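PDB 3KSX: nitrate transport protein from Xanthomonas axonopodis pv. citri, which is the periplasmic alkanesulfonate-binding protein SsuA, which probably delivers alkanesulfonates for uptake, and is bound here to the sulfonate buffer MOPS. Local coordinates for residues N236-I250 / V264-V276. Numbering follows the deposited sequence.
Sequences NQADGLLERDRAGSI and VERTLAHRPPASV
L268 lays its isobutyl group across that of L242 at about a right angle, CD2 to CD2 at 3.7 Å, while its other methyl, CD1, meets I250 CG1. One leucine thus joins two helices that meet at D245, the first residue to leave helical geometry and the occupant of the next helix's N-cap position. I250 also slides past V264, the two side chains running in opposite directions, and its CD1 rests on E265 CG. At the more exposed margin of this apolar patch R246, extended from CG to NE with CG anti to its backbone N (chi1 174°), forms a salt bridge, NH2 to E265 OE1 at 2.7 Å. The two planes are almost perpendicular, but OE1 itself sits at the guanidinium edge; R266 is a distant further member of this charge network.

After helix 261-269 the contact turns polar, and D239 and N236 of helix 225-244 hold the following chain by its backbone. The buried carboxylate of D239 divides its work: OD2 accepts A274 N at 2.9 Å from above the carboxylate plane, and OD1 takes a weak, bent bond from R271 NH2 within a salt bridge. R271 reaches it with a chain bent at chi3 (58°), its NE passing 3.7 Å from L242 CD1. Its side chain comes about 4 Å from the bound MOPS, and D239 would be expected to steady the guanidinium and partly offset its positive field. One helical turn earlier, N236 ND2 gives V276 O a nearly straight bond of 2.8 Å, with the acceptor in the amide plane. E243, bent at chi2, rests OE2 3.7 Å from P273 CD.

Helix 40-48, touching L241 and S249, follows strand 30-36 of one sheet; helix 188-194, touching R266 and T267, follows strand 181-185 of the other, so the contact borders both lobes of the periplasmic-binding-protein fold.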
# COMPACT_ATOMS: atom_id res chain seq x y z
N ASN A 236 12.19 9.66 2.34
CA ASN A 236 11.90 9.82 3.78
C ASN A 236 11.56 11.29 4.02
O ASN A 236 10.67 11.64 4.81
CB ASN A 236 13.10 9.41 4.62
CG ASN A 236 12.95 9.79 6.05
OD1 ASN A 236 13.04 10.95 6.37
ND2 ASN A 236 12.69 8.80 6.93
N GLN A 237 12.28 12.16 3.32
CA GLN A 237 12.01 13.58 3.40
C GLN A 237 10.68 13.99 2.75
O GLN A 237 9.91 14.78 3.34
CB GLN A 237 13.17 14.37 2.77
CG GLN A 237 14.49 14.29 3.56
CD GLN A 237 14.32 14.55 5.06
OE1 GLN A 237 13.83 15.63 5.47
NE2 GLN A 237 14.71 13.57 5.90
N ALA A 238 10.38 13.44 1.57
CA ALA A 238 9.09 13.73 0.86
C ALA A 238 7.85 13.58 1.79
O ALA A 238 6.87 14.41 1.74
CB ALA A 238 8.91 12.78 -0.37
N ASP A 239 7.89 12.52 2.63
CA ASP A 239 6.77 12.24 3.51
C ASP A 239 6.51 13.43 4.43
O ASP A 239 5.36 13.70 4.80
CB ASP A 239 6.99 11.00 4.37
CG ASP A 239 5.72 10.65 5.16
OD1 ASP A 239 4.74 10.16 4.55
OD2 ASP A 239 5.69 10.92 6.38
N GLY A 240 7.60 14.11 4.78
CA GLY A 240 7.57 15.25 5.69
C GLY A 240 6.77 16.38 5.08
O GLY A 240 6.15 17.12 5.79
N LEU A 241 6.78 16.49 3.76
CA LEU A 241 5.94 17.47 3.04
C LEU A 241 4.47 17.60 3.47
O LEU A 241 3.88 18.69 3.48
CB LEU A 241 5.98 17.18 1.54
CG LEU A 241 7.33 17.53 0.90
CD1 LEU A 241 7.27 17.53 -0.61
CD2 LEU A 241 7.80 18.90 1.45
N LEU A 242 3.85 16.47 3.76
CA LEU A 242 2.46 16.45 4.20
C LEU A 242 2.20 17.17 5.52
O LEU A 242 1.07 17.60 5.78
CB LEU A 242 1.98 14.99 4.33
CG LEU A 242 2.06 14.08 3.10
CD1 LEU A 242 1.81 12.62 3.53
CD2 LEU A 242 1.11 14.56 2.03
N GLU A 243 3.23 17.25 6.37
CA GLU A 243 3.21 18.06 7.60
C GLU A 243 3.88 19.45 7.43
O GLU A 243 3.22 20.48 7.62
CB GLU A 243 3.89 17.30 8.75
CG GLU A 243 3.08 16.11 9.25
CD GLU A 243 2.06 16.47 10.36
OE1 GLU A 243 1.69 17.69 10.51
OE2 GLU A 243 1.63 15.51 11.07
N ARG A 244 5.17 19.45 7.07
CA ARG A 244 5.93 20.74 6.87
C ARG A 244 5.36 21.69 5.82
O ARG A 244 5.62 22.91 5.86
CB ARG A 244 7.45 20.49 6.65
CG ARG A 244 7.87 19.67 5.42
CD ARG A 244 9.41 19.78 5.20
NE ARG A 244 10.03 18.54 4.73
CZ ARG A 244 10.29 17.47 5.51
NH1 ARG A 244 9.97 17.46 6.81
NH2 ARG A 244 10.87 16.40 4.98
N ASP A 245 4.58 21.15 4.89
CA ASP A 245 4.00 21.95 3.77
C ASP A 245 2.53 21.62 3.57
O ASP A 245 2.10 21.29 2.46
CB ASP A 245 4.78 21.75 2.44
CG ASP A 245 4.38 22.77 1.35
OD1 ASP A 245 3.92 23.85 1.73
OD2 ASP A 245 4.53 22.50 0.11
N ARG A 246 1.75 21.70 4.65
CA ARG A 246 0.36 21.20 4.59
C ARG A 246 -0.48 21.81 3.44
O ARG A 246 -1.00 21.07 2.58
CB ARG A 246 -0.33 21.32 5.97
CG ARG A 246 -1.84 20.97 6.00
CD ARG A 246 -2.49 21.16 7.43
NE ARG A 246 -3.90 20.73 7.43
CZ ARG A 246 -4.32 19.48 7.69
NH1 ARG A 246 -3.46 18.52 8.00
NH2 ARG A 246 -5.61 19.19 7.63
N ALA A 247 -0.59 23.15 3.40
CA ALA A 247 -1.48 23.82 2.44
C ALA A 247 -1.04 23.63 0.99
O ALA A 247 -1.86 23.40 0.12
CB ALA A 247 -1.65 25.31 2.78
N GLY A 248 0.28 23.71 0.78
CA GLY A 248 0.90 23.54 -0.53
C GLY A 248 0.62 22.13 -0.99
O GLY A 248 0.18 21.94 -2.12
N SER A 249 0.84 21.15 -0.11
CA SER A 249 0.60 19.74 -0.41
C SER A 249 -0.84 19.47 -0.83
O SER A 249 -1.07 18.77 -1.79
CB SER A 249 0.93 18.87 0.80
OG SER A 249 2.33 18.72 0.97
N ILE A 250 -1.81 20.01 -0.10
CA ILE A 250 -3.20 19.77 -0.44
C ILE A 250 -3.50 20.27 -1.85
O ILE A 250 -4.14 19.56 -2.64
CB ILE A 250 -4.18 20.47 0.53
CG1 ILE A 250 -4.04 19.92 1.97
CG2 ILE A 250 -5.61 20.39 0.04
CD1 ILE A 250 -4.55 20.95 3.07
N VAL A 264 -8.75 15.55 -0.16
CA VAL A 264 -7.32 15.48 0.13
C VAL A 264 -6.99 15.81 1.59
O VAL A 264 -6.17 15.13 2.27
CB VAL A 264 -6.53 16.43 -0.83
CG1 VAL A 264 -5.05 16.31 -0.53
CG2 VAL A 264 -6.77 16.05 -2.21
N GLU A 265 -7.59 16.88 2.07
CA GLU A 265 -7.49 17.22 3.44
C GLU A 265 -7.81 16.08 4.44
O GLU A 265 -7.10 15.87 5.41
CB GLU A 265 -8.52 18.32 3.65
CG GLU A 265 -7.93 19.67 3.82
CD GLU A 265 -8.01 20.10 5.25
OE1 GLU A 265 -7.90 19.19 6.12
OE2 GLU A 265 -8.22 21.32 5.51
N ARG A 266 -8.95 15.42 4.22
CA ARG A 266 -9.41 14.26 5.00
C ARG A 266 -8.36 13.17 4.95
O ARG A 266 -8.02 12.61 5.99
CB ARG A 266 -10.79 13.76 4.49
CG ARG A 266 -11.65 13.06 5.57
CD ARG A 266 -12.46 14.06 6.48
NE ARG A 266 -11.73 15.31 6.77
CZ ARG A 266 -11.07 15.60 7.90
NH1 ARG A 266 -11.02 14.75 8.92
NH2 ARG A 266 -10.47 16.79 7.99
N THR A 267 -7.78 12.92 3.77
CA THR A 267 -6.77 11.85 3.68
C THR A 267 -5.52 12.15 4.56
O THR A 267 -4.91 11.22 5.15
CB THR A 267 -6.36 11.45 2.25
OG1 THR A 267 -5.47 12.44 1.71
CG2 THR A 267 -7.56 11.21 1.28
N LEU A 268 -5.15 13.44 4.69
CA LEU A 268 -4.04 13.86 5.61
C LEU A 268 -4.36 13.79 7.10
O LEU A 268 -3.48 13.44 7.93
CB LEU A 268 -3.52 15.27 5.27
CG LEU A 268 -3.15 15.55 3.80
CD1 LEU A 268 -2.37 16.87 3.70
CD2 LEU A 268 -2.36 14.40 3.18
N ALA A 269 -5.62 14.05 7.43
CA ALA A 269 -6.12 13.83 8.79
C ALA A 269 -6.00 12.38 9.23
O ALA A 269 -5.88 12.12 10.42
CB ALA A 269 -7.53 14.28 8.92
N HIS A 270 -6.04 11.43 8.28
CA HIS A 270 -5.94 9.99 8.58
C HIS A 270 -4.55 9.41 8.72
O HIS A 270 -4.42 8.21 9.01
CB HIS A 270 -6.62 9.14 7.50
CG HIS A 270 -8.07 9.44 7.33
ND1 HIS A 270 -8.70 9.36 6.11
CD2 HIS A 270 -8.99 9.88 8.21
CE1 HIS A 270 -9.97 9.69 6.26
NE2 HIS A 270 -10.17 10.01 7.53
N ARG A 271 -3.53 10.21 8.43
CA ARG A 271 -2.18 9.68 8.41
C ARG A 271 -1.33 10.32 9.47
O ARG A 271 -1.10 11.53 9.37
CB ARG A 271 -1.50 10.02 7.10
CG ARG A 271 -2.04 9.32 5.89
CD ARG A 271 -1.29 9.86 4.71
NE ARG A 271 0.14 9.65 4.87
CZ ARG A 271 0.74 8.52 4.51
NH1 ARG A 271 0.03 7.50 3.98
NH2 ARG A 271 2.05 8.40 4.69
N PRO A 272 -0.77 9.53 10.42
CA PRO A 272 0.32 10.10 11.27
C PRO A 272 1.54 10.25 10.37
O PRO A 272 1.51 9.67 9.29
CB PRO A 272 0.57 9.01 12.33
CG PRO A 272 0.08 7.68 11.69
CD PRO A 272 -0.95 8.07 10.61
N PRO A 273 2.61 10.98 10.78
CA PRO A 273 3.87 10.81 9.97
C PRO A 273 4.24 9.34 9.67
O PRO A 273 3.96 8.44 10.51
CB PRO A 273 4.94 11.47 10.83
CG PRO A 273 4.15 12.61 11.51
CD PRO A 273 2.74 12.06 11.77
N ALA A 274 4.80 9.08 8.47
CA ALA A 274 5.14 7.71 8.01
C ALA A 274 6.29 7.67 6.98
O ALA A 274 6.08 7.24 5.82
CB ALA A 274 3.89 6.95 7.45
N SER A 275 7.48 8.11 7.41
CA SER A 275 8.65 8.19 6.54
C SER A 275 9.28 6.80 6.32
O SER A 275 9.31 5.95 7.23
CB SER A 275 9.65 9.17 7.16
OG SER A 275 9.89 8.84 8.51
N VAL A 276 9.81 6.56 5.13
CA VAL A 276 10.50 5.30 4.88
C VAL A 276 11.78 5.28 5.71
O VAL A 276 12.48 6.27 5.75
CB VAL A 276 10.71 5.01 3.38
CG1 VAL A 276 11.55 6.07 2.73
CG2 VAL A 276 11.36 3.60 3.20